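Local coordinates for centrosomal protein of 104 kDa (PDB 5LPH), which is required for ciliogenesis and for structural integrity at the ciliary tip, and is represented here by its tubulin-binding TOG domain, at residues S181-P186 with S215-D220; D220-F225 with L246-Q251; V227-H232 with E239-I244; E258-D263 with I271-I276. All blocks are in the same frame, centred on the assembly; numbering follows the deposited sequence.

Interaction 1 of 4, residues S181-P186 with S215-D220; sequences SYLVQP and SGFTID
Phe217 holds CG anti to its carbonyl carbon (chi1 -68°), and Val184 sets CG1 the same way (chi1 -58°), which brings the methyl to the rim of the ring. Val184 CG1 lies in the ring plane rather than over a face and stands 3.8 Å from Phe217 CE1, about equally close to CD1. Further round the same edge, Leu183 CD1 comes to 4.3 Å from Phe217 CZ, a looser touch. The two neighbours on the 181-186 segment thus line one edge of the phenyl ring, with no hydrogen bond between the segments. Leu203 of helix 193-210 also touches Phe217, while Leu183 rests on Leu202 and Leu206 of that helix. The backbone before the ring is fixed by an ST turn, in which Phe217 N donates to Ser215 OG (3.0 Å). Gly216 between them has a positive phi (116°), where any side chain would collide with the Ser215 carbonyl oxygen. Thr218 OG1 caps the backbone N of Asn221, and Asn221 OD1 accepts from Thr218 N in return: a capping box at the start of helix 219-229. Phe217 packs the start of helix 219-229 against the end of helix 178-183, in the layered helix stacking of a HEAT-type alpha solenoid.

Interaction 2 of 4, residues D220-F225 with L246-Q251; sequences DNVMKF and LDMYRQ
Val222 CG1 meets the end of Met248, whose CE lies 3.7 Å away, with Met248 SE also near that methyl at 4.0 Å. Met248 is bent at both chi2 and chi3 (each -75°), a curl that turns its terminal methyl onto the valine, and the two side chains run obliquely to one another. Beside them Met223 SE touches the root of the same residue, 4.1 Å from Met248 CB; the two side chains run antiparallel past one another. Both methionines are selenomethionines in this crystal. Met248 lies between the helices, touched at its base by Met223 and at its tip by Val222; Met223 CA and Met248 CA are 8.3 Å apart. This is the apolar interior of the second HEAT repeat, where helix 219-229 lies against helix 235-252. Around this core, Leu207 of helix 193-210 and Ile219 also reach Met248, and Tyr259 from the loop after helix 235-252 lies against Met223. On the flank of the second helix, Arg250 NH1 and Asp247 OD1 form a salt bridge of 2.8 Å, one turn apart. Tyr249, next to Met248 in sequence, stacks on Phe280 of helix 271-283 and binds Asp284 through its hydroxyl.

Interaction 3 of 4, residues V227-H232 with E239-I244; sequences VSALEH and ETAVRI
Ala229 and Ala241 bring their backbones close, CA to CA only 6.1 Å, near the C-terminal end of helix 219-229; a type I turn runs from Ala229 to His232. The turn is closed by His232 N bonding to Ala229 O at 3.0 Å. With nothing longer than a methyl on either residue, the two methyls lie alongside one another, Ala229 CB 3.9 Å from Ala241 CB, which is consistent with the close approach. Leu230 then reaches over the second alanine. Its CG is anti to the carbonyl carbon (chi1 -66°), and the branch so placed carries CD2 to 3.8 Å from Ala241 CB. The same methyl is 3.8 Å from Val242 CG2, so CD2 touches two consecutive residues of the second helix. Leu230 and Val242 cross at about a right angle. All four residues are buried and the contact is wholly apolar. Met200 of helix 193-210 touches both alanines, whereas Ile276 of helix 271-283 touches Leu230 and Val242. The contact is thus walled by the preceding helix and by the following one. Two antiparallel helices joined by a short turn and packed through small residues near the turn form the helical hairpin of a HEAT repeat.

Interaction 4 of 4, residues E258-D263 with I271-I276; sequences EYLPPD and ILYKTI
Pro261 and Tyr273 make the aliphatic-on-aromatic part of this contact. Pro261 turns one corner of its ring to a face of the tyrosine, CG standing 3.9 Å above the plane and shifted toward the rim, while Pro261 CD is 3.7 Å from Tyr273 CE1. The two side chains cross at about a right angle. Leu260 supplies the second apolar touch, from another direction: its CD2 lies in the plane of the ring, at the edge, 4.0 Å from Tyr273 CE1. Tyr273 has CG anti to the carbonyl carbon (chi1 -74°), which swings the ring from the helix toward the loop. Val227 and Leu230 also touch the Tyr273 side chain, and Val227 touches Leu260 as well. Replacing Tyr273 by an alanine would probably leave Pro261 without the face it rests on and open a gap beside Leu260. Polar bonding is confined to each side. In the first turn of helix 271-283, Ile271 O accepts from Thr275 N at 3.2 Å and from Thr275 OG1 at 2.9 Å, one from each side of the carbonyl plane. In the loop, Asp263 pairs with Arg268. With no hydrogen bond or charge pair between the segments, the loop is held against this helix here by shape and apolar burial, on a surface that is only partly covered.

In the fold
Interactions 1, 2 and 3 follow helix 219-229 from its capped start to the turn that follows it toward helix 235-252. The centres of interactions 1 and 2 lie about 10 Å apart, as do those of interactions 2 and 3; interaction 3 is nested inside the loop that interaction 2 closes. Interaction 4 adds the last helix, its centre about 11 Å from that of interaction 3. There Leu230 CD1 touches both Tyr273 OH and Ile276 CD1, each at 3.9 Å. The loop of interaction 4 also returns to the helix start, where Tyr259 OH probably hydrogen-bonds Asp220 OD1 at 2.9 Å. Together the four contacts build the C-terminal end of the TOG domain.

Interaction 1 of 4, residues S181-P186 with S215-D220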
loop_
_atom_site.group_PDB
_atom_site.type_symbol
_atom_site.label_atom_id
_atom_site.label_comp_id
_atom_site.label_asym_id
_atom_site.label_seq_id
_atom_site.Cartn_x
_atom_site.Cartn_y
_atom_site.Cartn_z
ATOM N N SER A 181 1.727 6.841 -6.210
ATOM C CA SER A 181 0.463 7.100 -6.896
ATOM C C SER A 181 -0.785 6.679 -6.110
ATOM O O SER A 181 -1.838 7.285 -6.275
ATOM C CB SER A 181 0.471 6.437 -8.273
ATOM O OG SER A 181 -0.773 6.599 -8.919
ATOM N N TYR A 182 -0.674 5.642 -5.281
ATOM C CA TYR A 182 -1.763 5.257 -4.369
ATOM C C TYR A 182 -1.907 6.229 -3.208
ATOM O O TYR A 182 -3.022 6.483 -2.756
ATOM C CB TYR A 182 -1.566 3.844 -3.810
ATOM C CG TYR A 182 -1.737 2.784 -4.854
ATOM C CD1 TYR A 182 -2.984 2.545 -5.432
ATOM C CD2 TYR A 182 -0.654 2.028 -5.290
ATOM C CE1 TYR A 182 -3.144 1.575 -6.407
ATOM C CE2 TYR A 182 -0.808 1.064 -6.268
ATOM C CZ TYR A 182 -2.049 0.839 -6.817
ATOM O OH TYR A 182 -2.173 -0.135 -7.767
ATOM N N LEU A 183 -0.783 6.759 -2.729
ATOM C CA LEU A 183 -0.774 7.637 -1.558
ATOM C C LEU A 183 -1.287 9.052 -1.827
ATOM O O LEU A 183 -1.667 9.745 -0.885
ATOM C CB LEU A 183 0.630 7.700 -0.949
ATOM C CG LEU A 183 1.212 6.364 -0.475
ATOM C CD1 LEU A 183 2.664 6.528 -0.067
ATOM C CD2 LEU A 183 0.397 5.788 0.675
ATOM N N VAL A 184 -1.298 9.471 -3.096
ATOM C CA VAL A 184 -1.850 10.788 -3.486
ATOM C C VAL A 184 -3.289 10.722 -4.028
ATOM O O VAL A 184 -3.817 11.733 -4.481
ATOM C CB VAL A 184 -0.934 11.546 -4.493
ATOM C CG1 VAL A 184 0.457 11.737 -3.904
ATOM C CG2 VAL A 184 -0.854 10.857 -5.854
ATOM N N GLN A 185 -3.920 9.549 -3.979
ATOM C CA GLN A 185 -5.306 9.399 -4.412
ATOM C C GLN A 185 -6.185 10.106 -3.384
ATOM O O GLN A 185 -5.964 9.946 -2.182
ATOM C CB GLN A 185 -5.703 7.913 -4.531
ATOM C CG GLN A 185 -6.923 7.676 -5.408
ATOM C CD GLN A 185 -7.281 6.213 -5.562
ATOM O OE1 GLN A 185 -6.409 5.341 -5.568
ATOM N NE2 GLN A 185 -8.575 5.940 -5.708
ATOM N N PRO A 186 -7.183 10.890 -3.838
ATOM C CA PRO A 186 -7.873 11.733 -2.863
ATOM C C PRO A 186 -8.650 10.950 -1.800
ATOM O O PRO A 186 -9.150 9.855 -2.067
ATOM C CB PRO A 186 -8.833 12.575 -3.723
ATOM C CG PRO A 186 -8.547 12.232 -5.147
ATOM C CD PRO A 186 -7.867 10.903 -5.143
ATOM N N SER A 215 10.606 9.761 -8.258
ATOM C CA SER A 215 9.847 8.974 -7.285
ATOM C C SER A 215 8.441 8.562 -7.735
ATOM O O SER A 215 8.004 7.451 -7.438
ATOM C CB SER A 215 9.706 9.771 -5.990
ATOM O OG SER A 215 8.869 10.899 -6.182
ATOM N N GLY A 216 7.735 9.468 -8.415
ATOM C CA GLY A 216 6.303 9.311 -8.694
ATOM C C GLY A 216 5.477 10.389 -8.021
ATOM O O GLY A 216 4.361 10.663 -8.448
ATOM N N PHE A 217 6.011 10.983 -6.954
ATOM C CA PHE A 217 5.461 12.219 -6.395
ATOM C C PHE A 217 5.844 13.407 -7.274
ATOM O O PHE A 217 6.998 13.531 -7.708
ATOM C CB PHE A 217 6.011 12.502 -4.996
ATOM C CG PHE A 217 5.562 11.531 -3.952
ATOM C CD1 PHE A 217 4.210 11.355 -3.678
ATOM C CD2 PHE A 217 6.495 10.822 -3.203
ATOM C CE1 PHE A 217 3.795 10.471 -2.700
ATOM C CE2 PHE A 217 6.087 9.936 -2.221
ATOM C CZ PHE A 217 4.735 9.761 -1.970
ATOM N N THR A 218 4.875 14.293 -7.489
ATOM C CA THR A 218 5.085 15.548 -8.206
ATOM C C THR A 218 4.419 16.674 -7.402
ATOM O O THR A 218 3.466 16.441 -6.662
ATOM C CB THR A 218 4.493 15.482 -9.636
ATOM O OG1 THR A 218 3.066 15.360 -9.568
ATOM C CG2 THR A 218 5.058 14.294 -10.422
ATOM N N ILE A 219 4.926 17.896 -7.530
ATOM C CA ILE A 219 4.268 19.078 -6.962
ATOM C C ILE A 219 2.783 19.031 -7.353
ATOM O O ILE A 219 1.926 19.307 -6.528
ATOM C CB ILE A 219 4.932 20.388 -7.457
ATOM C CG1 ILE A 219 6.335 20.572 -6.843
ATOM C CG2 ILE A 219 4.082 21.597 -7.088
ATOM C CD1 ILE A 219 7.236 21.503 -7.635
ATOM N N ASP A 220 2.496 18.643 -8.598
ATOM C CA ASP A 220 1.123 18.558 -9.105
ATOM C C ASP A 220 0.215 17.617 -8.297
ATOM O O ASP A 220 -0.773 18.072 -7.731
ATOM C CB ASP A 220 1.110 18.181 -10.599
ATOM C CG ASP A 220 -0.251 18.386 -11.242
ATOM O OD1 ASP A 220 -0.751 19.524 -11.231
ATOM O OD2 ASP A 220 -0.826 17.413 -11.760
#

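Interaction 2 of 4, residues D220-F225 with L246-Q251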
loop_
_atom_site.group_PDB
_atom_site.type_symbol
_atom_site.label_atom_id
_atom_site.label_comp_id
_atom_site.label_asym_id
_atom_site.label_seq_id
_atom_site.Cartn_x
_atom_site.Cartn_y
_atom_site.Cartn_z
ATOM N N ASP A 220 2.496 18.643 -8.598
ATOM C CA ASP A 220 1.123 18.558 -9.105
ATOM C C ASP A 220 0.215 17.617 -8.297
ATOM O O ASP A 220 -0.773 18.072 -7.731
ATOM C CB ASP A 220 1.110 18.181 -10.599
ATOM C CG ASP A 220 -0.251 18.386 -11.242
ATOM O OD1 ASP A 220 -0.751 19.524 -11.231
ATOM O OD2 ASP A 220 -0.826 17.413 -11.760
ATOM N N ASN A 221 0.554 16.329 -8.219
ATOM C CA ASN A 221 -0.307 15.356 -7.497
ATOM C C ASN A 221 -0.307 15.512 -5.962
ATOM O O ASN A 221 -1.332 15.294 -5.316
ATOM C CB ASN A 221 -0.067 13.893 -7.946
ATOM C CG ASN A 221 1.349 13.395 -7.691
ATOM O OD1 ASN A 221 2.054 13.869 -6.802
ATOM N ND2 ASN A 221 1.770 12.421 -8.486
ATOM N N VAL A 222 0.816 15.935 -5.388
ATOM C CA VAL A 222 0.892 16.211 -3.938
ATOM C C VAL A 222 -0.024 17.375 -3.514
ATOM O O VAL A 222 -0.775 17.269 -2.540
ATOM C CB VAL A 222 2.356 16.484 -3.500
ATOM C CG1 VAL A 222 2.435 17.031 -2.079
ATOM C CG2 VAL A 222 3.215 15.229 -3.633
HETATM N N MSE A 223 0.056 18.489 -4.240
HETATM C CA MSE A 223 -0.736 19.697 -3.915
HETATM C C MSE A 223 -2.195 19.489 -4.208
HETATM O O MSE A 223 -3.051 19.908 -3.430
HETATM C CB MSE A 223 -0.222 20.910 -4.701
HETATM C CG MSE A 223 1.175 21.357 -4.260
HETATM SE SE MSE A 223 1.230 21.985 -2.390
HETATM C CE MSE A 223 -0.405 23.084 -2.355
ATOM N N LYS A 224 -2.484 18.851 -5.343
ATOM C CA LYS A 224 -3.845 18.430 -5.711
ATOM C C LYS A 224 -4.488 17.642 -4.563
ATOM O O LYS A 224 -5.619 17.924 -4.188
ATOM C CB LYS A 224 -3.784 17.602 -7.006
ATOM C CG LYS A 224 -5.047 16.940 -7.561
ATOM C CD LYS A 224 -6.390 17.550 -7.249
ATOM C CE LYS A 224 -7.496 16.911 -8.083
ATOM N NZ LYS A 224 -8.841 17.119 -7.480
ATOM N N PHE A 225 -3.747 16.685 -4.001
ATOM C CA PHE A 225 -4.202 15.892 -2.838
ATOM C C PHE A 225 -4.396 16.733 -1.573
ATOM O O PHE A 225 -5.441 16.655 -0.913
ATOM C CB PHE A 225 -3.204 14.744 -2.553
ATOM C CG PHE A 225 -3.508 13.950 -1.304
ATOM C CD1 PHE A 225 -4.495 12.974 -1.313
ATOM C CD2 PHE A 225 -2.802 14.170 -0.117
ATOM C CE1 PHE A 225 -4.782 12.244 -0.165
ATOM C CE2 PHE A 225 -3.085 13.443 1.031
ATOM C CZ PHE A 225 -4.075 12.476 1.007
ATOM N N LEU A 246 2.596 23.718 4.050
ATOM C CA LEU A 246 3.690 24.541 4.588
ATOM C C LEU A 246 5.067 23.912 4.326
ATOM O O LEU A 246 6.010 24.624 3.985
ATOM C CB LEU A 246 3.504 24.817 6.088
ATOM C CG LEU A 246 2.281 25.631 6.533
ATOM C CD1 LEU A 246 2.204 25.687 8.053
ATOM C CD2 LEU A 246 2.294 27.041 5.962
ATOM N N ASP A 247 5.177 22.590 4.480
ATOM C CA ASP A 247 6.417 21.858 4.150
ATOM C C ASP A 247 6.791 21.964 2.670
ATOM O O ASP A 247 7.973 22.069 2.337
ATOM C CB ASP A 247 6.325 20.372 4.548
ATOM C CG ASP A 247 6.479 20.139 6.055
ATOM O OD1 ASP A 247 6.846 21.072 6.801
ATOM O OD2 ASP A 247 6.243 18.994 6.498
HETATM N N MSE A 248 5.790 21.943 1.793
HETATM C CA MSE A 248 6.020 22.080 0.347
HETATM C C MSE A 248 6.442 23.479 -0.029
HETATM O O MSE A 248 7.167 23.659 -1.011
HETATM C CB MSE A 248 4.774 21.693 -0.448
HETATM C CG MSE A 248 4.486 20.195 -0.341
HETATM SE SE MSE A 248 5.740 19.137 -1.443
HETATM C CE MSE A 248 4.938 19.536 -3.195
ATOM N N TYR A 249 5.995 24.474 0.742
ATOM C CA TYR A 249 6.420 25.864 0.554
ATOM C C TYR A 249 7.884 26.088 0.961
ATOM O O TYR A 249 8.598 26.822 0.282
ATOM C CB TYR A 249 5.498 26.821 1.319
ATOM C CG TYR A 249 5.716 28.275 0.970
ATOM C CD1 TYR A 249 5.345 28.775 -0.277
ATOM C CD2 TYR A 249 6.306 29.153 1.880
ATOM C CE1 TYR A 249 5.556 30.107 -0.606
ATOM C CE2 TYR A 249 6.516 30.487 1.558
ATOM C CZ TYR A 249 6.140 30.960 0.312
ATOM O OH TYR A 249 6.347 32.279 -0.026
ATOM N N ARG A 250 8.318 25.465 2.059
ATOM C CA ARG A 250 9.733 25.502 2.481
ATOM C C ARG A 250 10.701 24.926 1.431
ATOM O O ARG A 250 11.824 25.411 1.296
ATOM C CB ARG A 250 9.945 24.742 3.800
ATOM C CG ARG A 250 9.364 25.411 5.034
ATOM C CD ARG A 250 9.818 24.699 6.305
ATOM N NE ARG A 250 9.129 25.168 7.512
ATOM C CZ ARG A 250 7.955 24.723 7.973
ATOM N NH1 ARG A 250 7.270 23.770 7.343
ATOM N NH2 ARG A 250 7.452 25.246 9.090
ATOM N N GLN A 251 10.263 23.894 0.707
ATOM C CA GLN A 251 11.097 23.216 -0.292
ATOM C C GLN A 251 11.020 23.901 -1.664
ATOM O O GLN A 251 12.049 24.254 -2.239
ATOM C CB GLN A 251 10.691 21.738 -0.431
ATOM C CG GLN A 251 10.806 20.886 0.841
ATOM C CD GLN A 251 12.229 20.516 1.174
ATOM O OE1 GLN A 251 12.906 19.967 0.329
ATOM N NE2 GLN A 251 12.690 20.801 2.403
#

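Interaction 3 of 4, residues V227-H232 with E239-I244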
loop_
_atom_site.group_PDB
_atom_site.type_symbol
_atom_site.label_atom_id
_atom_site.label_comp_id
_atom_site.label_asym_id
_atom_site.label_seq_id
_atom_site.Cartn_x
_atom_site.Cartn_y
_atom_site.Cartn_z
ATOM N N VAL A 227 -4.674 20.096 -1.071
ATOM C CA VAL A 227 -5.727 21.122 -1.190
ATOM C C VAL A 227 -7.124 20.485 -1.112
ATOM O O VAL A 227 -8.025 21.048 -0.496
ATOM C CB VAL A 227 -5.556 21.986 -2.478
ATOM C CG1 VAL A 227 -6.763 22.894 -2.721
ATOM C CG2 VAL A 227 -4.285 22.829 -2.400
ATOM N N SER A 228 -7.298 19.321 -1.732
ATOM C CA SER A 228 -8.553 18.565 -1.629
ATOM C C SER A 228 -8.868 18.134 -0.185
ATOM O O SER A 228 -10.023 18.163 0.240
ATOM C CB SER A 228 -8.504 17.334 -2.534
ATOM O OG SER A 228 -9.759 16.670 -2.541
ATOM N N ALA A 229 -7.831 17.750 0.560
ATOM C CA ALA A 229 -7.966 17.348 1.968
ATOM C C ALA A 229 -8.408 18.483 2.908
ATOM O O ALA A 229 -8.981 18.209 3.974
ATOM C CB ALA A 229 -6.665 16.742 2.463
ATOM N N LEU A 230 -8.161 19.742 2.522
ATOM C CA LEU A 230 -8.645 20.899 3.299
ATOM C C LEU A 230 -10.173 20.991 3.425
ATOM O O LEU A 230 -10.664 21.708 4.286
ATOM C CB LEU A 230 -8.090 22.219 2.736
ATOM C CG LEU A 230 -6.579 22.445 2.850
ATOM C CD1 LEU A 230 -6.152 23.638 2.006
ATOM C CD2 LEU A 230 -6.166 22.650 4.300
ATOM N N GLU A 231 -10.917 20.287 2.572
ATOM C CA GLU A 231 -12.382 20.202 2.693
ATOM C C GLU A 231 -12.905 18.965 3.458
ATOM O O GLU A 231 -14.115 18.744 3.523
ATOM C CB GLU A 231 -13.019 20.300 1.306
ATOM C CG GLU A 231 -14.551 20.500 1.250
ATOM C CD GLU A 231 -15.148 21.616 2.123
ATOM O OE1 GLU A 231 -14.435 22.428 2.773
ATOM O OE2 GLU A 231 -16.396 21.683 2.124
ATOM N N HIS A 232 -12.014 18.182 4.068
ATOM C CA HIS A 232 -12.426 16.962 4.786
ATOM C C HIS A 232 -13.149 17.322 6.088
ATOM O O HIS A 232 -12.833 18.339 6.713
ATOM C CB HIS A 232 -11.216 16.067 5.073
ATOM C CG HIS A 232 -11.562 14.622 5.255
ATOM N ND1 HIS A 232 -11.630 14.020 6.492
ATOM C CD2 HIS A 232 -11.859 13.659 4.352
ATOM C CE1 HIS A 232 -11.959 12.750 6.346
ATOM N NE2 HIS A 232 -12.100 12.504 5.056
ATOM N N GLU A 239 -6.065 19.802 9.423
ATOM C CA GLU A 239 -4.871 20.324 10.091
ATOM C C GLU A 239 -3.565 19.730 9.531
ATOM O O GLU A 239 -2.568 20.439 9.416
ATOM C CB GLU A 239 -4.958 20.103 11.607
ATOM C CG GLU A 239 -3.909 20.860 12.419
ATOM C CD GLU A 239 -3.971 20.567 13.915
ATOM O OE1 GLU A 239 -4.779 19.716 14.350
ATOM O OE2 GLU A 239 -3.196 21.193 14.669
ATOM N N THR A 240 -3.568 18.443 9.190
ATOM C CA THR A 240 -2.378 17.792 8.612
ATOM C C THR A 240 -2.123 18.267 7.172
ATOM O O THR A 240 -0.973 18.385 6.743
ATOM C CB THR A 240 -2.476 16.246 8.630
ATOM O OG1 THR A 240 -2.996 15.791 9.885
ATOM C CG2 THR A 240 -1.098 15.602 8.384
ATOM N N ALA A 241 -3.193 18.530 6.424
ATOM C CA ALA A 241 -3.073 19.105 5.071
ATOM C C ALA A 241 -2.346 20.453 5.093
ATOM O O ALA A 241 -1.479 20.717 4.245
ATOM C CB ALA A 241 -4.442 19.260 4.434
ATOM N N VAL A 242 -2.693 21.284 6.078
ATOM C CA VAL A 242 -2.018 22.568 6.296
ATOM C C VAL A 242 -0.517 22.331 6.486
ATOM O O VAL A 242 0.296 22.956 5.806
ATOM C CB VAL A 242 -2.628 23.339 7.498
ATOM C CG1 VAL A 242 -1.754 24.516 7.920
ATOM C CG2 VAL A 242 -4.041 23.815 7.173
ATOM N N ARG A 243 -0.165 21.411 7.386
ATOM C CA ARG A 243 1.242 21.072 7.670
ATOM C C ARG A 243 2.043 20.609 6.442
ATOM O O ARG A 243 3.215 20.958 6.308
ATOM C CB ARG A 243 1.336 20.018 8.783
ATOM C CG ARG A 243 0.966 20.534 10.174
ATOM C CD ARG A 243 0.777 19.407 11.179
ATOM N NE ARG A 243 2.033 18.697 11.457
ATOM C CZ ARG A 243 2.178 17.370 11.424
ATOM N NH1 ARG A 243 1.147 16.578 11.138
ATOM N NH2 ARG A 243 3.362 16.825 11.688
ATOM N N ILE A 244 1.414 19.837 5.553
ATOM C CA ILE A 244 2.067 19.380 4.308
ATOM C C ILE A 244 2.251 20.526 3.311
ATOM O O ILE A 244 3.303 20.633 2.675
ATOM C CB ILE A 244 1.308 18.217 3.630
ATOM C CG1 ILE A 244 1.316 16.991 4.548
ATOM C CG2 ILE A 244 1.943 17.862 2.281
ATOM C CD1 ILE A 244 0.534 15.805 4.030
#

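Interaction 4 of 4, residues E258-D263 with I271-I276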
loop_
_atom_site.group_PDB
_atom_site.type_symbol
_atom_site.label_atom_id
_atom_site.label_comp_id
_atom_site.label_asym_id
_atom_site.label_seq_id
_atom_site.Cartn_x
_atom_site.Cartn_y
_atom_site.Cartn_z
ATOM N N GLU A 258 0.269 28.560 -7.580
ATOM C CA GLU A 258 -0.791 28.353 -8.579
ATOM C C GLU A 258 -1.881 27.358 -8.120
ATOM O O GLU A 258 -3.039 27.483 -8.527
ATOM C CB GLU A 258 -0.185 27.920 -9.926
ATOM C CG GLU A 258 0.428 26.522 -9.940
ATOM C CD GLU A 258 1.392 26.302 -11.098
ATOM O OE1 GLU A 258 2.341 27.087 -11.256
ATOM O OE2 GLU A 258 1.211 25.328 -11.855
ATOM N N TYR A 259 -1.512 26.408 -7.252
ATOM C CA TYR A 259 -2.449 25.396 -6.721
ATOM C C TYR A 259 -3.404 25.893 -5.641
ATOM O O TYR A 259 -4.371 25.194 -5.300
ATOM C CB TYR A 259 -1.679 24.184 -6.184
ATOM C CG TYR A 259 -0.932 23.475 -7.262
ATOM C CD1 TYR A 259 -1.561 22.501 -8.021
ATOM C CD2 TYR A 259 0.394 23.796 -7.556
ATOM C CE1 TYR A 259 -0.887 21.858 -9.033
ATOM C CE2 TYR A 259 1.081 23.156 -8.571
ATOM C CZ TYR A 259 0.433 22.188 -9.304
ATOM O OH TYR A 259 1.082 21.554 -10.321
ATOM N N LEU A 260 -3.125 27.076 -5.093
ATOM C CA LEU A 260 -3.930 27.656 -4.024
ATOM C C LEU A 260 -4.732 28.846 -4.544
ATOM O O LEU A 260 -4.469 29.340 -5.640
ATOM C CB LEU A 260 -3.012 28.122 -2.892
ATOM C CG LEU A 260 -2.303 27.011 -2.110
ATOM C CD1 LEU A 260 -0.944 27.472 -1.609
ATOM C CD2 LEU A 260 -3.177 26.527 -0.961
ATOM N N PRO A 261 -5.716 29.317 -3.760
ATOM C CA PRO A 261 -6.364 30.601 -4.059
ATOM C C PRO A 261 -5.410 31.806 -3.883
ATOM O O PRO A 261 -4.281 31.631 -3.412
ATOM C CB PRO A 261 -7.519 30.654 -3.050
ATOM C CG PRO A 261 -7.752 29.246 -2.630
ATOM C CD PRO A 261 -6.411 28.588 -2.681
ATOM N N PRO A 262 -5.857 33.023 -4.257
ATOM C CA PRO A 262 -4.973 34.187 -4.155
ATOM C C PRO A 262 -4.867 34.727 -2.723
ATOM O O PRO A 262 -5.829 34.633 -1.945
ATOM C CB PRO A 262 -5.638 35.206 -5.078
ATOM C CG PRO A 262 -7.090 34.872 -5.022
ATOM C CD PRO A 262 -7.208 33.404 -4.714
ATOM N N ASP A 263 -3.700 35.282 -2.393
ATOM C CA ASP A 263 -3.417 35.799 -1.047
ATOM C C ASP A 263 -4.073 37.171 -0.831
ATOM O O ASP A 263 -3.526 38.210 -1.214
ATOM C CB ASP A 263 -1.894 35.874 -0.811
ATOM C CG ASP A 263 -1.514 35.959 0.672
ATOM O OD1 ASP A 263 -2.368 36.298 1.523
ATOM O OD2 ASP A 263 -0.337 35.680 0.987
ATOM N N ILE A 271 -10.559 30.036 7.944
ATOM C CA ILE A 271 -9.543 29.997 9.011
ATOM C C ILE A 271 -8.292 29.172 8.633
ATOM O O ILE A 271 -7.175 29.493 9.062
ATOM C CB ILE A 271 -10.176 29.527 10.351
ATOM C CG1 ILE A 271 -11.253 30.529 10.811
ATOM C CG2 ILE A 271 -9.136 29.339 11.456
ATOM C CD1 ILE A 271 -12.282 29.944 11.753
ATOM N N LEU A 272 -8.479 28.139 7.809
ATOM C CA LEU A 272 -7.376 27.264 7.388
ATOM C C LEU A 272 -6.438 27.984 6.427
ATOM O O LEU A 272 -5.216 27.881 6.561
ATOM C CB LEU A 272 -7.914 25.987 6.735
ATOM C CG LEU A 272 -8.810 25.123 7.639
ATOM C CD1 LEU A 272 -9.914 24.442 6.842
ATOM C CD2 LEU A 272 -7.991 24.112 8.433
ATOM N N TYR A 273 -7.014 28.710 5.469
ATOM C CA TYR A 273 -6.224 29.517 4.529
ATOM C C TYR A 273 -5.505 30.691 5.210
ATOM O O TYR A 273 -4.403 31.062 4.791
ATOM C CB TYR A 273 -7.081 30.002 3.346
ATOM C CG TYR A 273 -7.411 28.901 2.357
ATOM C CD1 TYR A 273 -6.402 28.276 1.627
ATOM C CD2 TYR A 273 -8.730 28.473 2.158
ATOM C CE1 TYR A 273 -6.695 27.254 0.732
ATOM C CE2 TYR A 273 -9.034 27.455 1.263
ATOM C CZ TYR A 273 -8.010 26.850 0.552
ATOM O OH TYR A 273 -8.288 25.840 -0.336
ATOM N N LYS A 274 -6.106 31.258 6.259
ATOM C CA LYS A 274 -5.406 32.243 7.096
ATOM C C LYS A 274 -4.101 31.641 7.623
ATOM O O LYS A 274 -3.028 32.208 7.410
ATOM C CB LYS A 274 -6.286 32.742 8.258
ATOM C CG LYS A 274 -5.519 33.456 9.372
ATOM C CD LYS A 274 -6.429 34.197 10.339
ATOM C CE LYS A 274 -5.618 34.830 11.462
ATOM N NZ LYS A 274 -6.464 35.259 12.609
ATOM N N THR A 275 -4.211 30.489 8.287
ATOM C CA THR A 275 -3.051 29.772 8.845
ATOM C C THR A 275 -1.970 29.488 7.793
ATOM O O THR A 275 -0.774 29.626 8.069
ATOM C CB THR A 275 -3.468 28.430 9.487
ATOM O OG1 THR A 275 -4.653 28.608 10.273
ATOM C CG2 THR A 275 -2.348 27.865 10.371
ATOM N N ILE A 276 -2.404 29.092 6.596
ATOM C CA ILE A 276 -1.493 28.792 5.486
ATOM C C ILE A 276 -0.739 30.042 5.030
ATOM O O ILE A 276 0.492 30.026 4.952
ATOM C CB ILE A 276 -2.249 28.151 4.288
ATOM C CG1 ILE A 276 -2.719 26.739 4.660
ATOM C CG2 ILE A 276 -1.365 28.083 3.042
ATOM C CD1 ILE A 276 -3.840 26.199 3.796
#